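Local coordinates for protein putative sporulation-specific glycosylase YdhD (Bacillus subtilis subsp. subtilis str. 168, PDB 3CZ8) that probably hydrolyses glycosidic bonds in polysaccharides during sporulation, this chain being the family 18 glycoside hydrolase part of a longer protein, at residues Tyr224-Ile229 with Ala238-Asn243; Asn98-Ile103 with Thr131-Gln136; Tyr14-Pro19 with Ile303-Leu308. The protein carries 1 engineered substitution. All coordinates share one frame; numbering follows the deposited sequence.

Contact 1: Tyr224-Ile229 with Ala238-Asn243; sequences YGYDWI and ASAISN
The carbonyl oxygen of Ser239 is approached by two groups of the facing strand. Asp227 N donates a hydrogen bond to Ser239 O at 2.9 Å, in the carbonyl plane with an N-H...O angle of 155°, and a weaker CA-H...O contact joins Tyr226 CA to Ser239 O at 3.4 Å. Ser239 N returns a bond to Asp227 O, completing one antiparallel hydrogen-bonded pair. Gly225 and Ile241 form the next, with Gly225 N 2.6 Å from Ile241 O. Glycine suits this place, where the side-chain direction leads to the face of Asp227 and Ile241, close to Asn243 OD1 and Ile241 O. Between these pairs Tyr226 stands opposite Ala240, whose small CB packs 3.7 Å from Tyr226 CE1, while the Tyr226 hydroxyl bonds Asp184. In one of two modelled Tyr224 conformers, hence less certainly, Ala240 CB also lies over a face of the Tyr224 ring, offset toward the rim, 4.2 Å from its centroid. Ala238 CB lies 3.7 Å from the centroid of the five-membered ring of Trp228, a CH-pi contact; a chi1 of -70° places Trp228 CG beside its own backbone N, helping present that face. Buried Asp227 has its carboxylate satisfied by a salt bridge to Arg249 and hydrogen bonds to Tyr270 and His278. A water donates to Tyr224 O at 3.0 Å and to Asn243 OD1 at 2.7 Å, bridging carbonyl and side-chain amide; OD1 also accepts from Glu283 N, and ND2 bonds Gln244 OE1 of the second subunit. Strand 239-241 edges a five-stranded antiparallel sheet, consistent with the alpha+beta insertion of many family 18 chitinases; strand 225-229 separates it from strand 277-281, and helix 243-252 packs on Ile241.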
# COMPACT_ATOMS: atom_id res chain seq x y z
N TYR A 224 3.89 8.77 1.77
CA TYR A 224 4.21 8.49 3.18
C TYR A 224 3.98 9.68 4.12
O TYR A 224 4.27 10.82 3.75
CB TYR A 224 5.70 8.13 3.33
CG TYR A 224 6.17 6.86 2.66
CD1 TYR A 224 5.68 5.61 3.06
CD2 TYR A 224 7.16 6.89 1.68
CE1 TYR A 224 6.13 4.44 2.47
CE2 TYR A 224 7.62 5.72 1.07
CZ TYR A 224 7.10 4.50 1.48
OH TYR A 224 7.55 3.34 0.90
N GLY A 225 3.52 9.40 5.33
CA GLY A 225 3.58 10.33 6.45
C GLY A 225 4.76 9.85 7.28
O GLY A 225 5.36 8.82 6.96
N TYR A 226 5.13 10.57 8.34
CA TYR A 226 6.27 10.14 9.15
C TYR A 226 6.04 10.24 10.65
O TYR A 226 5.34 11.13 11.11
CB TYR A 226 7.58 10.86 8.75
CG TYR A 226 7.99 10.65 7.31
CD1 TYR A 226 8.75 9.54 6.93
CD2 TYR A 226 7.61 11.55 6.32
CE1 TYR A 226 9.11 9.35 5.60
CE2 TYR A 226 7.96 11.37 5.00
CZ TYR A 226 8.71 10.27 4.64
OH TYR A 226 9.05 10.10 3.32
N ASP A 227 6.67 9.32 11.37
CA ASP A 227 6.62 9.27 12.83
C ASP A 227 8.03 9.48 13.37
O ASP A 227 8.87 8.59 13.28
CB ASP A 227 6.10 7.89 13.26
CG ASP A 227 5.67 7.84 14.73
OD1 ASP A 227 4.80 7.00 15.04
OD2 ASP A 227 6.18 8.62 15.56
N TRP A 228 8.28 10.67 13.93
CA TRP A 228 9.60 11.04 14.46
C TRP A 228 9.61 10.99 15.99
O TRP A 228 8.64 11.39 16.62
CB TRP A 228 9.93 12.49 14.10
CG TRP A 228 10.21 12.82 12.66
CD1 TRP A 228 11.43 12.80 12.04
CD2 TRP A 228 9.27 13.30 11.69
NE1 TRP A 228 11.30 13.21 10.74
CE2 TRP A 228 9.99 13.53 10.49
CE3 TRP A 228 7.89 13.56 11.71
CZ2 TRP A 228 9.38 14.00 9.33
CZ3 TRP A 228 7.29 14.04 10.55
CH2 TRP A 228 8.03 14.25 9.37
N ILE A 229 10.71 10.52 16.58
CA ILE A 229 10.92 10.70 18.02
C ILE A 229 11.46 12.12 18.29
O ILE A 229 12.56 12.46 17.84
CB ILE A 229 11.87 9.62 18.63
CG1 ILE A 229 11.17 8.26 18.72
CG2 ILE A 229 12.32 10.01 20.04
CD1 ILE A 229 11.65 7.23 17.73
N ALA A 238 13.27 8.27 11.04
CA ALA A 238 11.84 8.26 11.34
C ALA A 238 11.14 7.08 10.66
O ALA A 238 11.64 6.54 9.68
CB ALA A 238 11.19 9.56 10.91
N SER A 239 9.99 6.69 11.19
CA SER A 239 9.22 5.62 10.59
C SER A 239 8.32 6.17 9.49
O SER A 239 7.49 7.04 9.73
CB SER A 239 8.37 4.89 11.64
OG SER A 239 9.19 4.25 12.60
N ALA A 240 8.52 5.65 8.28
CA ALA A 240 7.72 5.99 7.10
C ALA A 240 6.44 5.16 7.11
O ALA A 240 6.48 3.93 6.96
CB ALA A 240 8.51 5.73 5.82
N ILE A 241 5.31 5.84 7.30
CA ILE A 241 4.02 5.17 7.47
C ILE A 241 2.98 5.77 6.53
O ILE A 241 3.12 6.92 6.09
CB ILE A 241 3.52 5.22 8.95
CG1 ILE A 241 3.22 6.66 9.40
CG2 ILE A 241 4.51 4.55 9.91
CD1 ILE A 241 2.67 6.75 10.80
N SER A 242 1.95 5.00 6.20
CA SER A 242 0.88 5.48 5.34
C SER A 242 0.01 6.46 6.12
O SER A 242 0.09 6.54 7.34
CB SER A 242 0.05 4.31 4.78
OG SER A 242 -0.97 3.90 5.69
N ASN A 243 -0.83 7.20 5.40
CA ASN A 243 -1.74 8.14 6.04
C ASN A 243 -2.76 7.45 6.93
O ASN A 243 -3.10 7.97 7.99
CB ASN A 243 -2.40 9.03 4.99
CG ASN A 243 -1.41 9.94 4.29
OD1 ASN A 243 -0.59 10.59 4.93
ND2 ASN A 243 -1.46 9.97 2.96
O HOH W 1 1.58 12.07 4.27

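Contact 2: Asn98-Ile103 with Thr131-Gln136; sequences NLVNNI and TGFLRQ
Phe133 projects from its helix into a patch formed by Leu99, Val100 and Ile103, and this aromatic side chain makes the tight part of the contact. With CG anti to the backbone N (chi1 160°), the ring is carried across to the neighbouring helix. Leu99 meets it at about a right angle, its CD2 methyl resting 3.7 Å from Phe133 CZ. Val100 slides past the ring in the opposite direction, with CG2 3.8 Å from Phe133 CE1, while Ile103 comes from the opposite direction and sets CD1 4.2 Å from Phe133 CZ, at the ring edge and near its plane. Three branched aliphatic side chains of different shape thus border one flat ring, a good match because all four residues are buried and apolar. The partly exposed side is looser and mixed in character. There Gln136 extends its chain beside Val100, so that Gln136 OE1 is 4.0 Å from Val100 CB, and the Val100 CG1 methyl lies 3.8 Å from the backbone oxygen Gln136 O. These are van der Waals contacts; Gln136 lies against the valine through its CB and its amide, and OE1 has a weak hydrogen bond to Thr97 OG1. The short helical segments run in the same general direction, 39° apart, with their axes 10.2 Å from each other at closest approach. The phenylalanine ring and the aliphatic side chains fill that spacing. Ile103 also packs on Val115 and Ile117 of strand 114-118, which leads toward Glu120, the predicted proton donor. Helix 93-110, strand 114-118 and helix 127-143 follow one another in the strand-helix alternation of a TIM, or (beta/alpha)8, barrel, to whose outer helical layer this contact belongs.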
# COMPACT_ATOMS: atom_id res chain seq x y z
N ASN A 98 20.78 4.43 -27.44
CA ASN A 98 20.40 3.06 -27.12
C ASN A 98 19.20 3.01 -26.18
O ASN A 98 18.28 2.23 -26.41
CB ASN A 98 21.59 2.29 -26.52
CG ASN A 98 21.24 0.86 -26.15
OD1 ASN A 98 20.47 0.19 -26.84
ND2 ASN A 98 21.82 0.37 -25.06
N LEU A 99 19.20 3.86 -25.16
CA LEU A 99 18.08 3.96 -24.22
C LEU A 99 16.80 4.46 -24.88
O LEU A 99 15.72 3.90 -24.63
CB LEU A 99 18.46 4.82 -23.00
CG LEU A 99 17.41 5.00 -21.88
CD1 LEU A 99 16.90 3.66 -21.36
CD2 LEU A 99 17.95 5.82 -20.74
N VAL A 100 16.92 5.49 -25.72
CA VAL A 100 15.78 6.03 -26.49
C VAL A 100 15.13 4.95 -27.37
O VAL A 100 13.90 4.80 -27.38
CB VAL A 100 16.19 7.29 -27.31
CG1 VAL A 100 15.21 7.59 -28.43
CG2 VAL A 100 16.31 8.51 -26.40
N ASN A 101 15.96 4.18 -28.08
CA ASN A 101 15.47 3.08 -28.92
C ASN A 101 14.86 1.94 -28.12
O ASN A 101 13.81 1.41 -28.50
CB ASN A 101 16.59 2.55 -29.84
CG ASN A 101 16.96 3.54 -30.94
OD1 ASN A 101 16.10 4.23 -31.49
ND2 ASN A 101 18.25 3.60 -31.26
N ASN A 102 15.50 1.58 -27.01
CA ASN A 102 14.99 0.53 -26.11
C ASN A 102 13.66 0.87 -25.46
O ASN A 102 12.81 -0.00 -25.31
CB ASN A 102 16.02 0.20 -25.02
CG ASN A 102 17.21 -0.55 -25.57
OD1 ASN A 102 17.13 -1.21 -26.60
ND2 ASN A 102 18.33 -0.44 -24.87
N ILE A 103 13.49 2.14 -25.07
CA ILE A 103 12.23 2.63 -24.49
C ILE A 103 11.11 2.55 -25.53
O ILE A 103 9.99 2.15 -25.20
CB ILE A 103 12.37 4.08 -23.92
CG1 ILE A 103 13.12 4.08 -22.59
CG2 ILE A 103 11.01 4.71 -23.71
CD1 ILE A 103 13.63 5.46 -22.18
N THR A 131 17.83 17.22 -20.35
CA THR A 131 16.87 17.88 -21.24
C THR A 131 17.01 17.39 -22.68
O THR A 131 16.01 17.09 -23.34
CB THR A 131 17.02 19.41 -21.17
OG1 THR A 131 16.96 19.83 -19.81
CG2 THR A 131 15.93 20.12 -21.97
N GLY A 132 18.26 17.29 -23.15
CA GLY A 132 18.58 16.79 -24.48
C GLY A 132 18.14 15.36 -24.71
O GLY A 132 17.59 15.03 -25.76
N PHE A 133 18.37 14.50 -23.71
CA PHE A 133 17.90 13.12 -23.74
C PHE A 133 16.38 13.04 -23.87
O PHE A 133 15.85 12.22 -24.62
CB PHE A 133 18.38 12.35 -22.49
CG PHE A 133 17.59 11.11 -22.20
CD1 PHE A 133 17.78 9.96 -22.96
CD2 PHE A 133 16.63 11.09 -21.19
CE1 PHE A 133 17.03 8.81 -22.71
CE2 PHE A 133 15.89 9.95 -20.93
CZ PHE A 133 16.08 8.81 -21.69
N LEU A 134 15.69 13.91 -23.12
CA LEU A 134 14.23 13.96 -23.12
C LEU A 134 13.66 14.51 -24.42
O LEU A 134 12.57 14.11 -24.83
CB LEU A 134 13.72 14.77 -21.92
CG LEU A 134 13.94 14.17 -20.53
CD1 LEU A 134 13.65 15.22 -19.51
CD2 LEU A 134 13.09 12.92 -20.26
N ARG A 135 14.39 15.43 -25.05
CA ARG A 135 14.07 15.90 -26.40
C ARG A 135 14.22 14.78 -27.42
O ARG A 135 13.37 14.62 -28.31
CB ARG A 135 14.93 17.11 -26.80
CG ARG A 135 14.81 17.52 -28.28
CD ARG A 135 15.36 18.90 -28.57
NE ARG A 135 14.35 19.94 -28.36
CZ ARG A 135 14.39 20.85 -27.39
NH1 ARG A 135 13.41 21.75 -27.28
NH2 ARG A 135 15.39 20.86 -26.52
N GLN A 136 15.28 13.99 -27.30
CA GLN A 136 15.53 12.88 -28.21
C GLN A 136 14.46 11.80 -28.01
O GLN A 136 14.03 11.15 -28.97
CB GLN A 136 16.93 12.30 -28.00
CG GLN A 136 17.51 11.68 -29.27
CD GLN A 136 18.65 10.70 -29.01
OE1 GLN A 136 18.64 9.58 -29.53
NE2 GLN A 136 19.63 11.11 -28.21

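Contact 3: Tyr14-Pro19 with Ile303-Leu308; sequences YVLRNP and IGAWQL
Tyr14 and Gln307 cross at about a right angle where the first and last strands of the TIM-type barrel meet. The amide plane of Gln307 is inclined by only 24° to the phenol ring and OE1 sits over one ring face, offset toward the rim. Gln307 CG comes 3.7 Å from Tyr14 CD2, so the flexible glutamine uses its aliphatic part as well as its amide; its NE2 is hydrogen-bonded to Ser12. Tyr14 takes the uncommon chi1 of 83°, with CG between the backbone N and the carbonyl carbon, which brings the ring beside Ala305, Tyr14 CD2 coming 3.3 Å from Ala305 O. On the same face, Leu16 crosses Ile303 obliquely: Leu16 CD1 reaches Ile303 CG2 at 3.9 Å and touches Ala305 CB at the same 3.9 Å, the small alanine fitting between Leu16 and Tyr14. Helix 285-297 covers Ile303. Strand 9-17 runs antiparallel to both its neighbours, a departure from the all-parallel classical barrel, and Tyr14 N gives Ala305 O a nearly straight bond of 2.8 Å. Gly304, opposite Val15, lets its CA approach Tyr14 O at 3.4 Å. The Tyr14 hydroxyl bonds to Glu248 of the second subunit, and Trp306 O lies in the plane of the Tyr14 ring at its edge, 3.9 Å from CE2.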
# COMPACT_ATOMS: atom_id res chain seq x y z
N TYR A 14 -1.11 7.28 -10.39
CA TYR A 14 -2.30 7.50 -11.20
C TYR A 14 -2.81 8.93 -11.15
O TYR A 14 -2.62 9.63 -10.16
CB TYR A 14 -3.40 6.46 -10.90
CG TYR A 14 -4.28 6.75 -9.70
CD1 TYR A 14 -5.58 7.21 -9.87
CD2 TYR A 14 -3.81 6.54 -8.40
CE1 TYR A 14 -6.39 7.47 -8.78
CE2 TYR A 14 -4.63 6.80 -7.30
CZ TYR A 14 -5.92 7.27 -7.50
OH TYR A 14 -6.74 7.54 -6.43
N VAL A 15 -3.45 9.34 -12.23
CA VAL A 15 -3.82 10.74 -12.43
C VAL A 15 -5.30 10.98 -12.13
O VAL A 15 -6.18 10.28 -12.66
CB VAL A 15 -3.42 11.20 -13.87
CG1 VAL A 15 -3.95 12.57 -14.18
CG2 VAL A 15 -1.90 11.18 -14.02
N LEU A 16 -5.56 11.95 -11.25
CA LEU A 16 -6.92 12.35 -10.86
C LEU A 16 -7.18 13.74 -11.42
O LEU A 16 -6.81 14.74 -10.79
CB LEU A 16 -7.05 12.39 -9.33
CG LEU A 16 -6.93 11.06 -8.59
CD1 LEU A 16 -6.14 11.24 -7.32
CD2 LEU A 16 -8.30 10.47 -8.31
N ARG A 17 -7.83 13.80 -12.58
CA ARG A 17 -8.00 15.06 -13.31
C ARG A 17 -8.76 16.13 -12.53
O ARG A 17 -9.69 15.83 -11.78
CB ARG A 17 -8.67 14.81 -14.67
CG ARG A 17 -8.78 16.07 -15.53
CD ARG A 17 -9.53 15.86 -16.82
NE ARG A 17 -8.59 15.82 -17.94
CZ ARG A 17 -8.93 16.03 -19.21
NH1 ARG A 17 -10.19 16.28 -19.54
NH2 ARG A 17 -8.00 15.97 -20.15
N ASN A 18 -8.29 17.38 -12.67
CA ASN A 18 -9.05 18.58 -12.32
C ASN A 18 -10.46 18.47 -12.91
O ASN A 18 -10.61 18.43 -14.14
CB ASN A 18 -8.32 19.80 -12.90
CG ASN A 18 -8.91 21.14 -12.46
OD1 ASN A 18 -10.03 21.22 -11.95
ND2 ASN A 18 -8.15 22.20 -12.67
N PRO A 19 -11.50 18.39 -12.04
CA PRO A 19 -12.89 18.17 -12.46
C PRO A 19 -13.47 19.32 -13.31
O PRO A 19 -14.42 19.10 -14.06
CB PRO A 19 -13.65 18.05 -11.14
CG PRO A 19 -12.80 18.75 -10.14
CD PRO A 19 -11.39 18.50 -10.57
N ILE A 303 -4.37 16.27 -9.96
CA ILE A 303 -3.72 15.74 -8.78
C ILE A 303 -3.22 14.34 -9.18
O ILE A 303 -3.90 13.62 -9.92
CB ILE A 303 -4.72 15.71 -7.58
CG1 ILE A 303 -4.81 17.10 -6.91
CG2 ILE A 303 -4.40 14.60 -6.56
CD1 ILE A 303 -3.69 17.44 -5.94
N GLY A 304 -2.01 13.97 -8.75
CA GLY A 304 -1.50 12.61 -8.94
C GLY A 304 -1.35 11.89 -7.60
O GLY A 304 -0.97 12.51 -6.61
N ALA A 305 -1.64 10.59 -7.58
CA ALA A 305 -1.61 9.82 -6.33
C ALA A 305 -1.18 8.37 -6.53
O ALA A 305 -0.89 7.95 -7.65
CB ALA A 305 -2.95 9.89 -5.62
N TRP A 306 -1.14 7.61 -5.43
CA TRP A 306 -0.55 6.27 -5.45
C TRP A 306 -1.56 5.16 -5.16
O TRP A 306 -2.47 5.32 -4.35
CB TRP A 306 0.59 6.19 -4.44
CG TRP A 306 1.63 7.24 -4.62
CD1 TRP A 306 1.67 8.48 -4.03
CD2 TRP A 306 2.79 7.16 -5.46
NE1 TRP A 306 2.78 9.17 -4.45
CE2 TRP A 306 3.49 8.38 -5.33
CE3 TRP A 306 3.31 6.17 -6.30
CZ2 TRP A 306 4.68 8.64 -6.01
CZ3 TRP A 306 4.49 6.43 -6.98
CH2 TRP A 306 5.17 7.66 -6.83
N GLN A 307 -1.37 4.02 -5.82
CA GLN A 307 -2.16 2.82 -5.54
C GLN A 307 -1.26 1.58 -5.50
O GLN A 307 -0.24 1.51 -6.19
CB GLN A 307 -3.30 2.65 -6.55
CG GLN A 307 -2.90 2.94 -7.99
CD GLN A 307 -4.01 2.70 -8.99
OE1 GLN A 307 -5.20 2.79 -8.67
NE2 GLN A 307 -3.62 2.42 -10.23
N LEU A 308 -1.64 0.63 -4.66
CA LEU A 308 -0.95 -0.65 -4.56
C LEU A 308 -1.90 -1.76 -4.97
O LEU A 308 -2.99 -1.88 -4.42
CB LEU A 308 -0.45 -0.90 -3.14
CG LEU A 308 0.88 -0.32 -2.62
CD1 LEU A 308 2.06 -0.69 -3.53
CD2 LEU A 308 0.81 1.20 -2.37

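Overall arrangement
From the N terminus, Tyr14-Pro19 opens the longest loop, which contact 3 closes only when Ile303-Leu308 arrives near the C terminus, joining the first and last strands of the barrel. Contacts 1 and 2 both nest inside that loop. Contact 2 comes first, tying two consecutive outer helices across one strand. Contact 1 opens after it has closed and shuts a short hairpin in the inserted antiparallel sheet, between the last two barrel strands. The two nested contacts lie on opposite sides of the chain's centre, their own centres 36 Å apart. Contacts 1 and 3 both touch the second subunit, whereas contact 2 touches no other chain.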